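Local coordinates for protein carbonic anhydrase (Sordaria macrospora, PDB 4O1K) that catalyses the reversible hydration of carbon dioxide to bicarbonate, as a tetrameric zinc-dependent beta-carbonic anhydrase, at residues G46-Y51 / K100-K105; V94-V99 / T176-Q181; V104-V109 / F188-G193; K119-P124 / P132-I137. One frame throughout, in Å; residues are numbered along the deposited sequence. Where two conformers were deposited one is given.

Contact 1: G46-Y51 / K100-K105; sequences GQNPEY and KHLKVK
The loop leading into strand 51-56 and the loop leading into strand 106-112 run together here, with Pro49 and Leu102 in contact where two parallel strands of the alpha/beta sheet begin. CG of the Pro49 ring touches Leu102 CD1 at 3.7 Å, and the two side chains cross at about a right angle. The other branch of Leu102 turns to the amide of Asn48, whose OD1 lies 3.6 Å from CD2. Asn48 CG sits beside its own backbone N (chi1 -77°), which brings the amide across the CD2 branch of Leu102. With an alanine in place of Leu102, both methyl branches go, and the Pro49 ring would probably lose its apolar partner and leave a gap beside Phe75. Val104 is packed tightly: CG2 comes within 3.3 Å of Tyr51 C, and a nearly eclipsed chi1 of 122° suggests strain. The backbones are joined by Lys105 N, which donates to Glu50 O at 2.8 Å. Glu50 OE2 passes 3.8 Å from Lys105 CE, but stays 5.2 Å from Lys105 NZ, too far for a salt bridge. A water lies between Pro49 O and Leu102 O, within reach of both. Strand 74-79 borders the contact through Phe75, which meets both Pro49 and Leu102. Helix 89-100 leads into 100-105, and Tyr51 packs on Val21 of the second subunit.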
loop_
_atom_site.group_PDB
_atom_site.type_symbol
_atom_site.label_atom_id
_atom_site.label_comp_id
_atom_site.label_asym_id
_atom_site.label_seq_id
_atom_site.Cartn_x
_atom_site.Cartn_y
_atom_site.Cartn_z
ATOM N N GLY A 46 10.073 30.292 3.708
ATOM C CA GLY A 46 10.536 28.928 3.535
ATOM C C GLY A 46 11.594 28.658 2.484
ATOM O O GLY A 46 11.322 28.681 1.280
ATOM N N GLN A 47 12.810 28.393 2.951
ATOM C CA GLN A 47 13.840 27.804 2.103
ATOM C C GLN A 47 13.646 26.294 2.153
ATOM O O GLN A 47 13.341 25.752 3.217
ATOM C CB GLN A 47 15.235 28.194 2.590
ATOM C CG GLN A 47 15.568 29.664 2.345
ATOM C CD GLN A 47 15.376 30.070 0.889
ATOM O OE1 GLN A 47 15.963 29.474 -0.014
ATOM N NE2 GLN A 47 14.542 31.081 0.657
ATOM N N ASN A 48 13.779 25.625 1.009
ATOM C CA ASN A 48 13.530 24.189 0.948
ATOM C C ASN A 48 14.462 23.452 1.895
ATOM O O ASN A 48 15.584 23.893 2.122
ATOM C CB ASN A 48 13.727 23.664 -0.479
ATOM C CG ASN A 48 12.564 24.002 -1.398
ATOM O OD1 ASN A 48 11.479 24.378 -0.942
ATOM N ND2 ASN A 48 12.782 23.852 -2.701
ATOM N N PRO A 49 14.001 22.326 2.456
ATOM C CA PRO A 49 14.908 21.505 3.264
ATOM C C PRO A 49 16.084 21.007 2.438
ATOM O O PRO A 49 15.939 20.739 1.240
ATOM C CB PRO A 49 14.024 20.316 3.662
ATOM C CG PRO A 49 12.991 20.245 2.581
ATOM C CD PRO A 49 12.681 21.690 2.299
ATOM N N GLU A 50 17.240 20.890 3.081
ATOM C CA GLU A 50 18.416 20.309 2.455
ATOM C C GLU A 50 18.425 18.797 2.639
ATOM O O GLU A 50 19.130 18.088 1.914
ATOM C CB GLU A 50 19.681 20.883 3.095
ATOM C CG GLU A 50 19.858 22.372 2.894
ATOM C CD GLU A 50 20.804 22.689 1.754
ATOM O OE1 GLU A 50 22.026 22.455 1.907
ATOM O OE2 GLU A 50 20.324 23.170 0.703
ATOM N N TYR A 51 17.647 18.315 3.610
ATOM C CA TYR A 51 17.622 16.885 3.978
ATOM C C TYR A 51 16.241 16.295 3.893
ATOM O O TYR A 51 15.269 16.946 4.292
ATOM C CB TYR A 51 18.024 16.722 5.451
ATOM C CG TYR A 51 19.495 16.922 5.755
ATOM C CD1 TYR A 51 20.341 15.827 5.893
ATOM C CD2 TYR A 51 20.026 18.193 5.941
ATOM C CE1 TYR A 51 21.676 15.996 6.178
ATOM C CE2 TYR A 51 21.354 18.364 6.236
ATOM C CZ TYR A 51 22.169 17.262 6.350
ATOM O OH TYR A 51 23.498 17.434 6.640
ATOM N N LYS A 100 12.651 15.194 -6.236
ATOM C CA LYS A 100 12.297 15.856 -7.487
ATOM C C LYS A 100 11.776 17.280 -7.324
ATOM O O LYS A 100 12.087 18.156 -8.132
ATOM C CB LYS A 100 11.311 14.997 -8.283
ATOM C CG LYS A 100 12.015 14.156 -9.345
ATOM C CD LYS A 100 11.174 12.979 -9.819
ATOM C CE LYS A 100 11.725 12.419 -11.127
ATOM N NZ LYS A 100 10.630 11.953 -12.037
ATOM N N HIS A 101 10.997 17.520 -6.278
ATOM C CA HIS A 101 10.343 18.809 -6.120
ATOM C C HIS A 101 10.976 19.688 -5.037
ATOM O O HIS A 101 11.005 20.913 -5.173
ATOM C CB HIS A 101 8.845 18.597 -5.892
ATOM C CG HIS A 101 8.183 17.834 -7.001
ATOM N ND1 HIS A 101 7.998 18.362 -8.262
ATOM C CD2 HIS A 101 7.678 16.574 -7.043
ATOM C CE1 HIS A 101 7.406 17.462 -9.031
ATOM N NE2 HIS A 101 7.200 16.370 -8.315
ATOM N N LEU A 102 11.509 19.082 -3.976
ATOM C CA LEU A 102 12.230 19.872 -2.970
ATOM C C LEU A 102 13.732 19.987 -3.263
ATOM O O LEU A 102 14.399 20.875 -2.723
ATOM C CB LEU A 102 11.991 19.329 -1.549
ATOM C CG LEU A 102 10.564 19.498 -1.006
ATOM C CD1 LEU A 102 10.382 18.811 0.349
ATOM C CD2 LEU A 102 10.215 20.962 -0.893
ATOM N N LYS A 103 14.261 19.081 -4.093
ATOM C CA LYS A 103 15.680 19.104 -4.476
ATOM C C LYS A 103 16.584 19.019 -3.247
ATOM O O LYS A 103 17.565 19.754 -3.095
ATOM C CB LYS A 103 16.007 20.349 -5.299
ATOM C CG LYS A 103 15.063 20.594 -6.473
ATOM C CD LYS A 103 15.423 19.735 -7.662
ATOM C CE LYS A 103 14.635 20.144 -8.911
ATOM N NZ LYS A 103 14.289 18.949 -9.760
ATOM N N VAL A 104 16.217 18.095 -2.371
ATOM C CA VAL A 104 16.960 17.748 -1.192
ATOM C C VAL A 104 18.396 17.345 -1.589
ATOM O O VAL A 104 18.588 16.738 -2.638
ATOM C CB VAL A 104 16.110 16.650 -0.483
ATOM C CG1 VAL A 104 16.849 15.354 -0.269
ATOM C CG2 VAL A 104 15.434 17.213 0.776
ATOM N N LYS A 105 19.402 17.744 -0.803
ATOM C CA LYS A 105 20.788 17.404 -1.121
ATOM C C LYS A 105 21.245 16.114 -0.448
ATOM O O LYS A 105 22.239 15.490 -0.875
ATOM C CB LYS A 105 21.726 18.539 -0.692
ATOM C CG LYS A 105 22.040 19.557 -1.782
ATOM C CD LYS A 105 20.922 20.515 -2.047
ATOM C CE LYS A 105 21.504 21.822 -2.596
ATOM N NZ LYS A 105 22.366 21.551 -3.785
HETATM O O HOH W 1 16.721 21.651 -0.971
#

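Contact 2: V94-V99 / T176-Q181; sequences VIEYAV and TAALQQ
The carboxylate of Glu96 is the flat group that touches Ala178, and it does so through OE1, 3.4 Å from Ala178 CB. A water stands well off the carboxylate plane. It accepts from Ala178 N at 3.0 Å and gives OE1 a weak bond, so it satisfies an N-H in the first turn of helix 177-186. The Glu96 chain bends at chi2 (95°), which turns the carboxylate toward the other helix. Val99 comes from the next turn. Its CG1, anti to the backbone N, rests 3.7 Å from Ala178 O and 4.1 Å from Ala178 CB. The small alanine thus lies between two larger side chains. Ile95 CG2 meets Thr176 OG1 at 3.9 Å. That hydroxyl is at the N-cap position: it bonds to Val173 O and accepts a weak capping bond from Leu179 N. The local helix axes approach to 9.2 Å, with directions 27° apart. These parts of helices 89-100 and 177-186 run in roughly the same direction, each helix followed by a parallel strand. Val99 and Leu179 both touch Ile107 of strand 106-112. Glu96 packs on Leu129 of the second subunit, and Thr176 on Arg135 of the third.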
loop_
_atom_site.group_PDB
_atom_site.type_symbol
_atom_site.label_atom_id
_atom_site.label_comp_id
_atom_site.label_asym_id
_atom_site.label_seq_id
_atom_site.Cartn_x
_atom_site.Cartn_y
_atom_site.Cartn_z
ATOM N N VAL A 94 6.984 10.219 -0.596
ATOM C CA VAL A 94 7.843 11.230 0.016
ATOM C C VAL A 94 9.304 11.316 -0.536
ATOM O O VAL A 94 9.877 12.417 -0.629
ATOM C CB VAL A 94 7.770 11.210 1.521
ATOM C CG1 VAL A 94 8.566 10.100 2.088
ATOM C CG2 VAL A 94 8.322 12.471 2.017
ATOM N N ILE A 95 9.891 10.188 -0.931
ATOM C CA ILE A 95 11.218 10.199 -1.562
ATOM C C ILE A 95 11.118 10.925 -2.899
ATOM O O ILE A 95 11.935 11.823 -3.235
ATOM C CB ILE A 95 11.722 8.756 -1.770
ATOM C CG1 ILE A 95 11.962 8.117 -0.405
ATOM C CG2 ILE A 95 13.013 8.727 -2.618
ATOM C CD1 ILE A 95 12.378 6.640 -0.457
ATOM N N GLU A 96 10.116 10.543 -3.678
ATOM C CA GLU A 96 9.902 11.185 -4.971
ATOM C C GLU A 96 9.778 12.704 -4.828
ATOM O O GLU A 96 10.421 13.472 -5.564
ATOM C CB GLU A 96 8.623 10.621 -5.594
ATOM C CG GLU A 96 8.103 11.410 -6.786
ATOM C CD GLU A 96 8.595 10.835 -8.088
ATOM O OE1 GLU A 96 9.776 10.446 -8.123
ATOM O OE2 GLU A 96 7.800 10.757 -9.053
ATOM N N TYR A 97 8.963 13.131 -3.866
ATOM C CA TYR A 97 8.680 14.549 -3.639
ATOM C C TYR A 97 9.883 15.327 -3.127
ATOM O O TYR A 97 10.121 16.475 -3.535
ATOM C CB TYR A 97 7.530 14.682 -2.641
ATOM C CG TYR A 97 7.064 16.101 -2.361
ATOM C CD1 TYR A 97 6.437 16.870 -3.341
ATOM C CD2 TYR A 97 7.207 16.648 -1.101
ATOM C CE1 TYR A 97 5.991 18.166 -3.056
ATOM C CE2 TYR A 97 6.772 17.920 -0.808
ATOM C CZ TYR A 97 6.166 18.674 -1.774
ATOM O OH TYR A 97 5.757 19.940 -1.426
ATOM N N ALA A 98 10.643 14.702 -2.237
ATOM C CA ALA A 98 11.838 15.326 -1.667
ATOM C C ALA A 98 12.930 15.482 -2.710
ATOM O O ALA A 98 13.617 16.511 -2.762
ATOM C CB ALA A 98 12.351 14.514 -0.476
ATOM N N VAL A 99 13.105 14.464 -3.545
ATOM C CA VAL A 99 14.193 14.501 -4.525
ATOM C C VAL A 99 13.841 15.396 -5.696
ATOM O O VAL A 99 14.626 16.251 -6.116
ATOM C CB VAL A 99 14.470 13.121 -5.064
ATOM C CG1 VAL A 99 15.394 13.208 -6.248
ATOM C CG2 VAL A 99 15.066 12.237 -3.954
ATOM N N THR A 176 15.308 3.711 -6.226
ATOM C CA THR A 176 14.289 4.609 -6.778
ATOM C C THR A 176 14.764 5.338 -8.010
ATOM O O THR A 176 15.920 5.744 -8.086
ATOM C CB THR A 176 13.708 5.598 -5.749
ATOM O OG1 THR A 176 14.705 6.555 -5.341
ATOM C CG2 THR A 176 13.209 4.835 -4.548
ATOM N N ALA A 177 13.866 5.485 -8.985
ATOM C CA ALA A 177 14.177 6.174 -10.234
ATOM C C ALA A 177 14.553 7.627 -9.976
ATOM O O ALA A 177 15.470 8.159 -10.613
ATOM C CB ALA A 177 12.983 6.080 -11.219
ATOM N N ALA A 178 13.855 8.251 -9.028
ATOM C CA ALA A 178 14.073 9.659 -8.702
ATOM C C ALA A 178 15.521 9.856 -8.292
ATOM O O ALA A 178 16.236 10.726 -8.840
ATOM C CB ALA A 178 13.144 10.075 -7.567
ATOM N N LEU A 179 15.942 9.056 -7.313
ATOM C CA LEU A 179 17.312 9.130 -6.791
ATOM C C LEU A 179 18.345 8.957 -7.895
ATOM O O LEU A 179 19.276 9.765 -8.021
ATOM C CB LEU A 179 17.570 8.067 -5.715
ATOM C CG LEU A 179 19.030 8.319 -5.326
ATOM C CD1 LEU A 179 19.157 8.866 -3.940
ATOM C CD2 LEU A 179 19.989 7.165 -5.591
ATOM N N GLN A 180 18.189 7.911 -8.706
ATOM C CA GLN A 180 19.187 7.632 -9.741
ATOM C C GLN A 180 19.267 8.729 -10.796
ATOM O O GLN A 180 20.363 9.155 -11.177
ATOM C CB GLN A 180 18.939 6.272 -10.413
ATOM C CG GLN A 180 20.066 5.912 -11.376
ATOM C CD GLN A 180 19.850 4.594 -12.084
ATOM O OE1 GLN A 180 20.290 4.412 -13.221
ATOM N NE2 GLN A 180 19.184 3.661 -11.411
ATOM N N GLN A 181 18.111 9.182 -11.264
ATOM C CA GLN A 181 18.062 10.257 -12.253
ATOM C C GLN A 181 18.728 11.521 -11.715
ATOM O O GLN A 181 19.632 12.076 -12.361
ATOM C CB GLN A 181 16.616 10.543 -12.665
ATOM C CG GLN A 181 15.987 9.441 -13.534
ATOM C CD GLN A 181 14.470 9.489 -13.531
ATOM O OE1 GLN A 181 13.853 10.010 -12.597
ATOM N NE2 GLN A 181 13.858 8.940 -14.572
HETATM O O HOH W 2 11.205 7.422 -7.793
#

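Contact 3: V104-V109 / F188-G193; sequences VKHIVV and FPVIHG
His106 to Val109 pair with Val190 to Gly193 as neighbouring parallel strands, their local axes 4.7 Å apart and their directions differing by 20°. This is part of the parallel core of the beta-carbonic anhydrase sheet. Ile107 N donates to Val190 O, and His192 N donates back to Ile107 O at 2.9 Å. Val109 N and Val190 N complete the set, bonding to His192 O and Lys105 O. On one face of the sheet His106 ND1 and His192 NE2 share a hydrogen bond of 3.0 Å. His106 CG beside the backbone N (chi1 -58°) turns ND1 toward His192. ND1 lies at the edge of the His192 ring and in its plane; the two rings meet rim to rim, with planes at 35°. Val190 CG2 lies 3.6 Å from His106 ND1. The His106 ring also stacks on Tyr51 and meets His18 of the second subunit. A leucine in place of His106 would probably leave His192 NE2 without its bonding partner and the His192 ring freer to turn. The other face is apolar. Ile107 CD1 lies 3.9 Å from Pro189 CG, and Ile107 CB is 4.1 Å from Ile191 CG1; helices 154-174 and 177-186 cover them. The peptide before Pro189 is cis. Just ahead of it, the Phe188 ring carries a cation-pi contact, with Lys105 NZ over its face 4.2 Å from the centroid.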
loop_
_atom_site.group_PDB
_atom_site.type_symbol
_atom_site.label_atom_id
_atom_site.label_comp_id
_atom_site.label_asym_id
_atom_site.label_seq_id
_atom_site.Cartn_x
_atom_site.Cartn_y
_atom_site.Cartn_z
ATOM N N VAL A 104 16.217 18.095 -2.371
ATOM C CA VAL A 104 16.960 17.748 -1.192
ATOM C C VAL A 104 18.396 17.345 -1.589
ATOM O O VAL A 104 18.588 16.738 -2.638
ATOM C CB VAL A 104 16.110 16.650 -0.483
ATOM C CG1 VAL A 104 16.849 15.354 -0.269
ATOM C CG2 VAL A 104 15.434 17.213 0.776
ATOM N N LYS A 105 19.402 17.744 -0.803
ATOM C CA LYS A 105 20.788 17.404 -1.121
ATOM C C LYS A 105 21.245 16.114 -0.448
ATOM O O LYS A 105 22.239 15.490 -0.875
ATOM C CB LYS A 105 21.726 18.539 -0.692
ATOM C CG LYS A 105 22.040 19.557 -1.782
ATOM C CD LYS A 105 20.922 20.515 -2.047
ATOM C CE LYS A 105 21.504 21.822 -2.596
ATOM N NZ LYS A 105 22.366 21.551 -3.785
ATOM N N HIS A 106 20.522 15.718 0.601
ATOM C CA HIS A 106 20.880 14.558 1.395
ATOM C C HIS A 106 19.636 13.731 1.712
ATOM O O HIS A 106 18.564 14.277 1.968
ATOM C CB HIS A 106 21.501 15.006 2.725
ATOM C CG HIS A 106 22.712 15.868 2.568
ATOM N ND1 HIS A 106 23.971 15.347 2.359
ATOM C CD2 HIS A 106 22.859 17.217 2.604
ATOM C CE1 HIS A 106 24.845 16.342 2.268
ATOM N NE2 HIS A 106 24.196 17.486 2.410
ATOM N N ILE A 107 19.780 12.409 1.710
ATOM C CA ILE A 107 18.721 11.557 2.259
ATOM C C ILE A 107 19.398 10.712 3.330
ATOM O O ILE A 107 20.405 10.094 3.065
ATOM C CB ILE A 107 18.119 10.640 1.203
ATOM C CG1 ILE A 107 17.471 11.456 0.079
ATOM C CG2 ILE A 107 17.005 9.758 1.840
ATOM C CD1 ILE A 107 16.829 10.595 -1.040
ATOM N N VAL A 108 18.878 10.728 4.554
ATOM C CA VAL A 108 19.488 9.977 5.653
ATOM C C VAL A 108 18.454 8.947 6.069
ATOM O O VAL A 108 17.299 9.313 6.246
ATOM C CB VAL A 108 19.653 10.896 6.869
ATOM C CG1 VAL A 108 20.042 10.075 8.107
ATOM C CG2 VAL A 108 20.684 12.022 6.566
ATOM N N VAL A 109 18.865 7.693 6.225
ATOM C CA VAL A 109 18.042 6.708 6.931
ATOM C C VAL A 109 18.714 6.570 8.274
ATOM O O VAL A 109 19.894 6.217 8.343
ATOM C CB VAL A 109 18.056 5.345 6.230
ATOM C CG1 VAL A 109 17.337 4.295 7.084
ATOM C CG2 VAL A 109 17.360 5.460 4.886
ATOM N N PHE A 188 23.616 14.876 -6.780
ATOM C CA PHE A 188 22.895 14.837 -5.503
ATOM C C PHE A 188 21.501 14.256 -5.740
ATOM O O PHE A 188 21.051 14.210 -6.886
ATOM C CB PHE A 188 22.868 16.222 -4.818
ATOM C CG PHE A 188 22.025 17.273 -5.513
ATOM C CD1 PHE A 188 22.631 18.345 -6.152
ATOM C CD2 PHE A 188 20.633 17.237 -5.448
ATOM C CE1 PHE A 188 21.869 19.325 -6.765
ATOM C CE2 PHE A 188 19.867 18.207 -6.067
ATOM C CZ PHE A 188 20.482 19.251 -6.723
ATOM N N PRO A 189 20.807 13.784 -4.676
ATOM C CA PRO A 189 21.216 13.694 -3.271
ATOM C C PRO A 189 22.200 12.570 -3.021
ATOM O O PRO A 189 22.280 11.605 -3.787
ATOM C CB PRO A 189 19.900 13.377 -2.543
ATOM C CG PRO A 189 19.083 12.640 -3.557
ATOM C CD PRO A 189 19.410 13.344 -4.865
ATOM N N VAL A 190 22.964 12.698 -1.944
ATOM C CA VAL A 190 23.743 11.563 -1.505
ATOM C C VAL A 190 23.022 10.950 -0.313
ATOM O O VAL A 190 22.262 11.619 0.408
ATOM C CB VAL A 190 25.199 11.925 -1.171
ATOM C CG1 VAL A 190 25.937 12.396 -2.442
ATOM C CG2 VAL A 190 25.252 12.992 -0.097
ATOM N N ILE A 191 23.272 9.677 -0.119
ATOM C CA ILE A 191 22.538 8.895 0.851
ATOM C C ILE A 191 23.411 8.513 2.032
ATOM O O ILE A 191 24.569 8.102 1.842
ATOM C CB ILE A 191 22.041 7.651 0.156
ATOM C CG1 ILE A 191 20.747 7.996 -0.567
ATOM C CG2 ILE A 191 21.807 6.526 1.127
ATOM C CD1 ILE A 191 20.252 6.896 -1.342
ATOM N N HIS A 192 22.858 8.635 3.237
ATOM C CA HIS A 192 23.597 8.304 4.451
ATOM C C HIS A 192 22.819 7.307 5.280
ATOM O O HIS A 192 21.583 7.359 5.312
ATOM C CB HIS A 192 23.798 9.536 5.315
ATOM C CG HIS A 192 24.317 10.723 4.578
ATOM N ND1 HIS A 192 25.664 11.000 4.463
ATOM C CD2 HIS A 192 23.669 11.740 3.963
ATOM C CE1 HIS A 192 25.821 12.122 3.782
ATOM N NE2 HIS A 192 24.626 12.596 3.475
ATOM N N GLY A 193 23.547 6.409 5.948
ATOM C CA GLY A 193 22.928 5.462 6.864
ATOM C C GLY A 193 23.547 5.716 8.224
ATOM O O GLY A 193 24.727 5.509 8.401
#

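Contact 4: K119-P124 / P132-I137; sequences KAAMTP and PWLRNI
Ile137 on helix 130-143 packs against Ala121 at the end of helix 116-121, in a helix-helix contact close to the zinc site. The Ile137 side chain rests on a single methyl. Its CB lies 3.6 Å from Ala121 CB. From there CG2, anti to the backbone N, keeps the same distance from that methyl and also meets Met122 CE at 3.9 Å. The other branch goes through CG1, beside the backbone N (chi1 -66°), and its tip CD1 comes back to 3.8 Å from Ala121 CB. Three carbons of Ile137 thus touch the alanine methyl.

One turn earlier, Leu134 closes on the same residue. Its CB is 3.9 Å from Ala121 CB, CD2 touches that methyl too, and CD1 reaches along the backbone to Ala120 O. Met122 comes in from the side. Its chain is bent at chi2 and chi3, which brings CE over to Ile137 O as well as to the isoleucine methyl. Around it lie Arg138, Tyr141 and Leu161. The two segments share no hydrogen bond, so apolar packing joins them. Arg138, next after Ile137 on helix 130-143, adds a hydrogen bond from NH1 to Ala121 O.

Ile137 also touches Ala81, and its side chain is about 8 Å from the zinc ion. Helix 116-121 directly follows Cys115, a zinc ligand. At its end Ala120 O is gripped twice from the same face of its carbonyl plane, by Thr123 N at 3.2 Å and by Thr123 OG1 at 2.7 Å.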
loop_
_atom_site.group_PDB
_atom_site.type_symbol
_atom_site.label_atom_id
_atom_site.label_comp_id
_atom_site.label_asym_id
_atom_site.label_seq_id
_atom_site.Cartn_x
_atom_site.Cartn_y
_atom_site.Cartn_z
ATOM N N LYS A 119 13.025 -5.267 17.485
ATOM C CA LYS A 119 12.815 -6.302 18.503
ATOM C C LYS A 119 11.479 -7.055 18.342
ATOM O O LYS A 119 11.431 -8.284 18.464
ATOM C CB LYS A 119 12.950 -5.732 19.915
ATOM C CG LYS A 119 12.942 -6.812 20.995
ATOM C CD LYS A 119 13.262 -6.248 22.380
ATOM C CE LYS A 119 14.694 -5.702 22.478
ATOM N NZ LYS A 119 15.746 -6.769 22.550
ATOM N N ALA A 120 10.405 -6.330 18.058
ATOM C CA ALA A 120 9.089 -6.947 17.874
ATOM C C ALA A 120 9.022 -7.810 16.608
ATOM O O ALA A 120 8.271 -8.802 16.549
ATOM C CB ALA A 120 8.013 -5.885 17.845
ATOM N N ALA A 121 9.772 -7.404 15.583
ATOM C CA ALA A 121 9.887 -8.179 14.352
ATOM C C ALA A 121 10.480 -9.511 14.707
ATOM O O ALA A 121 10.093 -10.540 14.145
ATOM C CB ALA A 121 10.782 -7.481 13.370
ATOM N N MET A 122 11.437 -9.490 15.633
ATOM C CA MET A 122 12.100 -10.736 15.994
ATOM C C MET A 122 11.342 -11.636 17.000
ATOM O O MET A 122 11.830 -12.708 17.381
ATOM C CB MET A 122 13.548 -10.468 16.400
ATOM C CG MET A 122 14.345 -9.894 15.224
ATOM S SD MET A 122 14.392 -11.118 13.902
ATOM C CE MET A 122 14.270 -10.121 12.433
ATOM N N THR A 123 10.136 -11.230 17.389
ATOM C CA THR A 123 9.316 -12.057 18.287
ATOM C C THR A 123 8.319 -12.879 17.463
ATOM O O THR A 123 7.524 -12.317 16.708
ATOM C CB THR A 123 8.563 -11.194 19.319
ATOM O OG1 THR A 123 7.563 -10.404 18.655
ATOM C CG2 THR A 123 9.535 -10.264 20.033
ATOM N N PRO A 124 8.368 -14.218 17.592
ATOM C CA PRO A 124 7.511 -15.065 16.755
ATOM C C PRO A 124 6.076 -15.094 17.241
ATOM O O PRO A 124 5.649 -16.116 17.792
ATOM C CB PRO A 124 8.127 -16.458 16.926
ATOM C CG PRO A 124 8.734 -16.426 18.294
ATOM C CD PRO A 124 9.231 -15.009 18.490
ATOM N N PRO A 132 2.647 -7.991 8.347
ATOM C CA PRO A 132 3.358 -7.809 7.077
ATOM C C PRO A 132 4.337 -6.626 7.138
ATOM O O PRO A 132 5.320 -6.608 6.383
ATOM C CB PRO A 132 2.237 -7.482 6.090
ATOM C CG PRO A 132 0.951 -7.671 6.821
ATOM C CD PRO A 132 1.252 -7.541 8.258
ATOM N N TRP A 133 4.102 -5.660 8.028
ATOM C CA TRP A 133 5.092 -4.583 8.159
ATOM C C TRP A 133 6.413 -5.095 8.725
ATOM O O TRP A 133 7.485 -4.875 8.137
ATOM C CB TRP A 133 4.517 -3.423 8.993
ATOM C CG TRP A 133 5.392 -2.222 8.952
ATOM C CD1 TRP A 133 6.292 -1.831 9.891
ATOM C CD2 TRP A 133 5.438 -1.238 7.910
ATOM N NE1 TRP A 133 6.917 -0.669 9.496
ATOM C CE2 TRP A 133 6.396 -0.280 8.276
ATOM C CE3 TRP A 133 4.756 -1.081 6.697
ATOM C CZ2 TRP A 133 6.689 0.824 7.482
ATOM C CZ3 TRP A 133 5.055 0.019 5.894
ATOM C CH2 TRP A 133 6.027 0.947 6.287
ATOM N N LEU A 134 6.359 -5.785 9.863
ATOM C CA LEU A 134 7.563 -6.330 10.478
ATOM C C LEU A 134 8.220 -7.419 9.655
ATOM O O LEU A 134 9.417 -7.700 9.817
ATOM C CB LEU A 134 7.231 -6.876 11.847
ATOM C CG LEU A 134 6.671 -5.807 12.757
ATOM C CD1 LEU A 134 6.209 -6.417 14.061
ATOM C CD2 LEU A 134 7.716 -4.743 12.994
ATOM N N ARG A 135 7.451 -8.028 8.753
ATOM C CA ARG A 135 8.029 -9.041 7.879
ATOM C C ARG A 135 9.232 -8.483 7.140
ATOM O O ARG A 135 10.213 -9.198 6.905
ATOM C CB ARG A 135 6.960 -9.554 6.891
ATOM C CG ARG A 135 7.396 -10.742 5.984
ATOM C CD ARG A 135 6.151 -11.268 5.280
ATOM N NE ARG A 135 5.129 -11.596 6.294
ATOM C CZ ARG A 135 3.822 -11.369 6.197
ATOM N NH1 ARG A 135 3.286 -10.840 5.105
ATOM N NH2 ARG A 135 3.019 -11.690 7.207
ATOM N N ASN A 136 9.194 -7.197 6.797
ATOM C CA ASN A 136 10.326 -6.607 6.057
ATOM C C ASN A 136 11.623 -6.712 6.806
ATOM O O ASN A 136 12.710 -6.827 6.216
ATOM C CB ASN A 136 10.034 -5.138 5.799
ATOM C CG ASN A 136 8.907 -4.961 4.830
ATOM O OD1 ASN A 136 7.799 -4.559 5.199
ATOM N ND2 ASN A 136 9.180 -5.247 3.579
ATOM N N ILE A 137 11.515 -6.651 8.126
ATOM C CA ILE A 137 12.688 -6.680 8.958
ATOM C C ILE A 137 13.188 -8.118 9.021
ATOM O O ILE A 137 14.403 -8.385 8.990
ATOM C CB ILE A 137 12.362 -6.183 10.356
ATOM C CG1 ILE A 137 11.989 -4.691 10.313
ATOM C CG2 ILE A 137 13.554 -6.425 11.277
ATOM C CD1 ILE A 137 11.203 -4.260 11.495
#

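From the N terminus, the chain leaves helix 39-44 and enters contact 1, which closes a loop of 48 residues when 100-105 returns to 46-51. Before that loop closes, contact 2 opens on helix 89-100, so contacts 1 and 2 cross. Contact 3 begins on Val104 and Lys105, where contact 1 ends. It also crosses contact 2, since 176-181 comes before 188-193. Contacts 1 to 3 touch one another and join the starts of strands 51-56, 106-112 and 190-197 to helices 89-100 and 177-186. Contact 4 closes a short loop nested inside both contacts 2 and 3. It lies across the chain's centre from contacts 1 and 3, with its centre about 26 Å from that of contact 3.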